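Local coordinates for putative dioxygenase (1H-3-hydroxy-4-oxoquinaldine 2,4-dioxygenase) (Mycobacteroides abscessus subsp. abscessus, PDB 6RA3), which cleaves the ring of the Pseudomonas quinolone signal PQS with dioxygen, forming N-octanoylanthranilate and carbon monoxide, on an alpha/beta-hydrolase fold, at residues P23-L28 and S89-A94; R50-C55 and G80-L85. One frame throughout, in Å; residues are numbered along the deposited sequence.

Contact 1. Residues P23-L28 and S89-A94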
loop_
_atom_site.group_PDB
_atom_site.type_symbol
_atom_site.label_atom_id
_atom_site.label_comp_id
_atom_site.label_asym_id
_atom_site.label_seq_id
_atom_site.Cartn_x
_atom_site.Cartn_y
_atom_site.Cartn_z
ATOM N N PRO A 23 -26.925 9.229 1.155
ATOM C CA PRO A 23 -26.179 8.623 2.262
ATOM C C PRO A 23 -24.971 7.843 1.781
ATOM O O PRO A 23 -24.994 7.200 0.727
ATOM C CB PRO A 23 -27.202 7.689 2.925
ATOM C CG PRO A 23 -28.524 8.211 2.509
ATOM C CD PRO A 23 -28.311 8.733 1.107
ATOM N N VAL A 24 -23.935 7.881 2.611
ATOM C CA VAL A 24 -22.671 7.204 2.361
ATOM C C VAL A 24 -22.760 5.781 2.906
ATOM O O VAL A 24 -23.227 5.564 4.032
ATOM C CB VAL A 24 -21.529 7.997 3.023
ATOM C CG1 VAL A 24 -20.151 7.305 2.871
ATOM C CG2 VAL A 24 -21.514 9.418 2.486
ATOM N N PHE A 25 -22.320 4.803 2.119
ATOM C CA PHE A 25 -22.086 3.475 2.677
ATOM C C PHE A 25 -20.799 3.455 3.513
ATOM O O PHE A 25 -19.735 3.866 3.042
ATOM C CB PHE A 25 -21.998 2.442 1.574
ATOM C CG PHE A 25 -23.311 2.142 0.916
ATOM C CD1 PHE A 25 -24.439 1.867 1.677
ATOM C CD2 PHE A 25 -23.420 2.134 -0.467
ATOM C CE1 PHE A 25 -25.648 1.575 1.075
ATOM C CE2 PHE A 25 -24.628 1.846 -1.077
ATOM C CZ PHE A 25 -25.744 1.569 -0.305
ATOM N N VAL A 26 -20.888 2.966 4.755
ATOM C CA VAL A 26 -19.722 2.817 5.629
ATOM C C VAL A 26 -19.603 1.344 5.982
ATOM O O VAL A 26 -20.483 0.776 6.648
ATOM C CB VAL A 26 -19.801 3.693 6.886
ATOM C CG1 VAL A 26 -18.571 3.464 7.767
ATOM C CG2 VAL A 26 -19.904 5.150 6.526
ATOM N N THR A 27 -18.556 0.705 5.472
ATOM C CA THR A 27 -18.325 -0.694 5.719
ATOM C C THR A 27 -17.518 -0.849 7.000
ATOM O O THR A 27 -16.605 -0.063 7.290
ATOM C CB THR A 27 -17.612 -1.385 4.559
ATOM O OG1 THR A 27 -16.207 -1.092 4.568
ATOM C CG2 THR A 27 -18.230 -0.977 3.233
ATOM N N LEU A 28 -17.910 -1.842 7.784
ATOM C CA LEU A 28 -17.327 -2.126 9.090
ATOM C C LEU A 28 -17.152 -3.624 9.130
ATOM O O LEU A 28 -18.118 -4.362 8.904
ATOM C CB LEU A 28 -18.222 -1.647 10.229
ATOM C CG LEU A 28 -18.518 -0.153 10.256
ATOM C CD1 LEU A 28 -19.662 0.135 11.209
ATOM C CD2 LEU A 28 -17.294 0.669 10.626
ATOM N N SER A 89 -25.052 12.038 6.322
ATOM C CA SER A 89 -25.873 10.866 6.565
ATOM C C SER A 89 -25.206 9.638 5.966
ATOM O O SER A 89 -24.595 9.695 4.894
ATOM C CB SER A 89 -27.284 11.049 5.999
ATOM O OG SER A 89 -27.274 11.253 4.595
ATOM N N PHE A 90 -25.315 8.515 6.670
ATOM C CA PHE A 90 -24.605 7.332 6.238
ATOM C C PHE A 90 -25.300 6.088 6.740
ATOM O O PHE A 90 -26.061 6.107 7.710
ATOM C CB PHE A 90 -23.129 7.366 6.688
ATOM C CG PHE A 90 -22.909 7.407 8.195
ATOM C CD1 PHE A 90 -22.814 8.613 8.870
ATOM C CD2 PHE A 90 -22.721 6.239 8.904
ATOM C CE1 PHE A 90 -22.558 8.650 10.258
ATOM C CE2 PHE A 90 -22.457 6.262 10.278
ATOM C CZ PHE A 90 -22.375 7.458 10.946
ATOM N N VAL A 91 -24.992 5.002 6.056
ATOM C CA VAL A 91 -25.603 3.705 6.278
ATOM C C VAL A 91 -24.491 2.716 6.588
ATOM O O VAL A 91 -23.832 2.205 5.683
ATOM C CB VAL A 91 -26.413 3.257 5.049
ATOM C CG1 VAL A 91 -26.781 1.801 5.157
ATOM C CG2 VAL A 91 -27.645 4.123 4.895
ATOM N N PRO A 92 -24.269 2.395 7.870
ATOM C CA PRO A 92 -23.318 1.331 8.206
ATOM C C PRO A 92 -23.703 -0.011 7.605
ATOM O O PRO A 92 -24.868 -0.402 7.609
ATOM C CB PRO A 92 -23.367 1.283 9.731
ATOM C CG PRO A 92 -23.828 2.616 10.155
ATOM C CD PRO A 92 -24.705 3.150 9.066
ATOM N N ILE A 93 -22.703 -0.701 7.067
ATOM C CA ILE A 93 -22.765 -2.107 6.704
ATOM C C ILE A 93 -21.725 -2.811 7.575
ATOM O O ILE A 93 -20.537 -2.475 7.499
ATOM C CB ILE A 93 -22.473 -2.341 5.213
ATOM C CG1 ILE A 93 -23.363 -1.455 4.316
ATOM C CG2 ILE A 93 -22.611 -3.844 4.851
ATOM C CD1 ILE A 93 -23.182 -1.743 2.791
ATOM N N ALA A 94 -22.154 -3.790 8.391
ATOM C CA ALA A 94 -21.301 -4.341 9.454
ATOM C C ALA A 94 -21.321 -5.863 9.477
ATOM O O ALA A 94 -22.395 -6.482 9.516
ATOM C CB ALA A 94 -21.731 -3.792 10.812
#
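Five backbone hydrogen bonds join Val24, Val26 and Leu28 to Ser89, Val91 and Ile93, making strands 24-28 and 90-94 parallel neighbours whose N-to-C directions diverge by 25°. Val24 and Val26 each use both N and O, so every second residue of the first strand bridges two residues of the other. Three links are 2.7 Å long: Val91 N to Val24 O, Ile93 N to Val26 O, and Leu28 N to Ile93 O, the last with an N-H...O angle of only 138°. Val26 N, 3.2 Å from Val91 O, approaches from above the carbonyl plane. CA-H groups add to the seam: Ala94 CA lies 3.2 Å from Leu28 O.

On one face, Phe25 CD1 lies 4.0 Å from Ile93 CD1 and also meets Val91 CB, while Val91 O sits at the ring's edge; helix 253-266 packs here through Ala260 and Leu264. On the other face, Val26 CG2 meets Phe90 CD2 at 3.8 Å. Phe90 CG stands between its own N and carbonyl carbon (chi1 61°), and the end of the ring leads away from strand 24-28 to Ile105 and Leu109 of helix 99-109. Farther along, the side chains of Leu28 and Pro92 lie side by side, pointing the same way, with CD1 near CB.

All hydrogen bonds between the segments are backbone to backbone, and the side chains meeting across the seam are mostly hydrocarbon. Pro92 has no N-H, but strand 90-94 donates here from Val91 and Ile93; Pro92 faces Val26 O only with its CA-H.

Contact 2. Residues R50-C55 and G80-L85; sequences RTVRVC and GLLDAL
Arg50 reaches Leu85 O at the C-terminal end of helix 71-84 with a fully stretched side chain: CG is anti to the backbone N (chi1 -178°), and the chain stays extended through NE. This carries the guanidinium across the gap to the carbonyl, which lies at its edge. NH2 gives the clearer bond, 3.1 Å to Leu85 O, in the carbonyl plane and on a lone pair, with an N-H...O angle of 144°. NH1 also points at Leu85 O, but at 3.4 Å that bond is weak. Leu85 is the first residue to leave helical geometry, and its N still bonds to Leu81 O. The same NH2 forms a salt bridge with Asp16, which probably limits the group's rotation, and Lys145 NZ of the second subunit lies close to NH1, placing this polar end at the subunit boundary.

Beyond it the contact is aliphatic. Val52 and Val54, two residues apart on strand 51-54, both point at the helix. Val52 CG1 meets Leu85 CD1 tip to tip at 4.0 Å and also touches Leu82 CD2, at 4.2 Å. The Leu82 branch gets there although its CB leaves the helix across the line to the strand, and Leu82 also touches Val26. At the other end, Val54 CG2 and Leu81 CD2 meet tip to tip at 3.8 Å. Leu81 holds CG anti to its N (chi1 -173°), which brings the CD2 branch to Val54. Leu81 and Leu85 extend the packing to Phe14 of strand 10-17.

One helical turn laid by its leucines over the valines of an inner strand is the helix-on-sheet packing of the alpha/beta-hydrolase fold, here with an arginine just before the strand bound at the helix end.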
loop_
_atom_site.group_PDB
_atom_site.type_symbol
_atom_site.label_atom_id
_atom_site.label_comp_id
_atom_site.label_asym_id
_atom_site.label_seq_id
_atom_site.Cartn_x
_atom_site.Cartn_y
_atom_site.Cartn_z
ATOM N N ARG A 50 -21.079 7.225 -2.458
ATOM C CA ARG A 50 -19.803 7.348 -1.778
ATOM C C ARG A 50 -19.731 6.236 -0.758
ATOM O O ARG A 50 -20.651 6.068 0.048
ATOM C CB ARG A 50 -19.663 8.701 -1.088
ATOM C CG ARG A 50 -18.310 8.943 -0.361
ATOM C CD ARG A 50 -18.317 10.255 0.417
ATOM N NE ARG A 50 -17.027 10.554 1.003
ATOM C CZ ARG A 50 -16.764 11.628 1.731
ATOM N NH1 ARG A 50 -17.700 12.507 1.989
ATOM N NH2 ARG A 50 -15.540 11.821 2.200
ATOM N N THR A 51 -18.667 5.443 -0.845
ATOM C CA THR A 51 -18.414 4.328 0.055
ATOM C C THR A 51 -17.106 4.565 0.804
ATOM O O THR A 51 -16.067 4.818 0.183
ATOM C CB THR A 51 -18.368 3.044 -0.748
ATOM O OG1 THR A 51 -19.661 2.828 -1.325
ATOM C CG2 THR A 51 -17.963 1.843 0.132
ATOM N N VAL A 52 -17.173 4.514 2.135
ATOM C CA VAL A 52 -16.024 4.665 3.031
ATOM C C VAL A 52 -15.859 3.326 3.737
ATOM O O VAL A 52 -16.742 2.913 4.503
ATOM C CB VAL A 52 -16.224 5.803 4.050
ATOM C CG1 VAL A 52 -15.101 5.808 5.110
ATOM C CG2 VAL A 52 -16.323 7.140 3.386
ATOM N N ARG A 53 -14.766 2.627 3.456
ATOM C CA ARG A 53 -14.465 1.374 4.142
ATOM C C ARG A 53 -13.561 1.676 5.331
ATOM O O ARG A 53 -12.557 2.377 5.185
ATOM C CB ARG A 53 -13.808 0.364 3.207
ATOM C CG ARG A 53 -14.628 -0.015 2.005
ATOM C CD ARG A 53 -14.021 -1.195 1.294
ATOM N NE ARG A 53 -12.769 -0.791 0.658
ATOM C CZ ARG A 53 -11.883 -1.622 0.129
ATOM N NH1 ARG A 53 -12.079 -2.935 0.151
ATOM N NH2 ARG A 53 -10.795 -1.127 -0.438
ATOM N N VAL A 54 -13.936 1.183 6.515
ATOM C CA VAL A 54 -13.300 1.590 7.761
ATOM C C VAL A 54 -12.683 0.376 8.438
ATOM O O VAL A 54 -13.303 -0.685 8.532
ATOM C CB VAL A 54 -14.292 2.278 8.714
ATOM C CG1 VAL A 54 -13.626 2.563 10.047
ATOM C CG2 VAL A 54 -14.816 3.550 8.116
ATOM N N CYS A 55 -11.461 0.553 8.922
ATOM C CA CYS A 55 -10.758 -0.448 9.710
ATOM C C CYS A 55 -10.883 -0.082 11.182
ATOM O O CYS A 55 -10.912 1.095 11.531
ATOM C CB CYS A 55 -9.272 -0.505 9.326
ATOM S SG CYS A 55 -8.871 -1.178 7.712
ATOM N N GLY A 80 -15.724 9.520 14.651
ATOM C CA GLY A 80 -14.765 10.607 14.560
ATOM C C GLY A 80 -14.176 10.713 13.166
ATOM O O GLY A 80 -13.927 11.816 12.663
ATOM N N LEU A 81 -13.952 9.563 12.525
ATOM C CA LEU A 81 -13.451 9.542 11.153
ATOM C C LEU A 81 -14.462 10.164 10.192
ATOM O O LEU A 81 -14.098 10.956 9.320
ATOM C CB LEU A 81 -13.148 8.109 10.728
ATOM C CG LEU A 81 -12.464 7.968 9.369
ATOM C CD1 LEU A 81 -10.983 8.328 9.500
ATOM C CD2 LEU A 81 -12.643 6.594 8.834
ATOM N N LEU A 82 -15.739 9.828 10.346
ATOM C CA LEU A 82 -16.751 10.331 9.414
ATOM C C LEU A 82 -16.933 11.852 9.529
ATOM O O LEU A 82 -17.062 12.550 8.506
ATOM C CB LEU A 82 -18.055 9.571 9.641
ATOM C CG LEU A 82 -17.889 8.081 9.346
ATOM C CD1 LEU A 82 -19.082 7.181 9.812
ATOM C CD2 LEU A 82 -17.658 7.801 7.858
ATOM N N ASP A 83 -16.942 12.383 10.757
ATOM C CA ASP A 83 -16.922 13.827 10.964
ATOM C C ASP A 83 -15.714 14.472 10.294
ATOM O O ASP A 83 -15.833 15.545 9.704
ATOM C CB ASP A 83 -16.919 14.146 12.455
ATOM C CG ASP A 83 -18.219 13.741 13.159
ATOM O OD1 ASP A 83 -19.176 13.301 12.481
ATOM O OD2 ASP A 83 -18.263 13.846 14.408
ATOM N N ALA A 84 -14.535 13.839 10.388
ATOM C CA ALA A 84 -13.346 14.388 9.750
ATOM C C ALA A 84 -13.469 14.351 8.226
ATOM O O ALA A 84 -12.994 15.264 7.537
ATOM C CB ALA A 84 -12.097 13.627 10.207
ATOM N N LEU A 85 -14.101 13.314 7.682
ATOM C CA LEU A 85 -14.299 13.189 6.237
ATOM C C LEU A 85 -15.548 13.914 5.733
ATOM O O LEU A 85 -15.921 13.738 4.563
ATOM C CB LEU A 85 -14.379 11.728 5.844
ATOM C CG LEU A 85 -13.129 10.877 6.102
ATOM C CD1 LEU A 85 -13.438 9.402 5.927
ATOM C CD2 LEU A 85 -12.001 11.291 5.174
#

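Overall arrangement
Contacts 1 and 2 have centres about 9 Å apart and belong to the same mixed sheet. Strand 24-28 lies between strand 51-54 and strand 90-95, so it is the element common to both neighbourhoods: Phe25 O is 2.8 Å from Val52 N, and Phe25 N is 2.9 Å from Arg50 O, both probable hydrogen bonds. Along the chain the order is strand 24-28, strand 51-54, helix 71-84, strand 90-95, which places both halves of contact 2 between those of contact 1. Strand 51-54, helix 71-84 and strand 90-95 thus form a beta-alpha-beta crossover between parallel strands, passing over strand 24-28. Strand 90-95 leads toward His97, a probable substrate-binding residue.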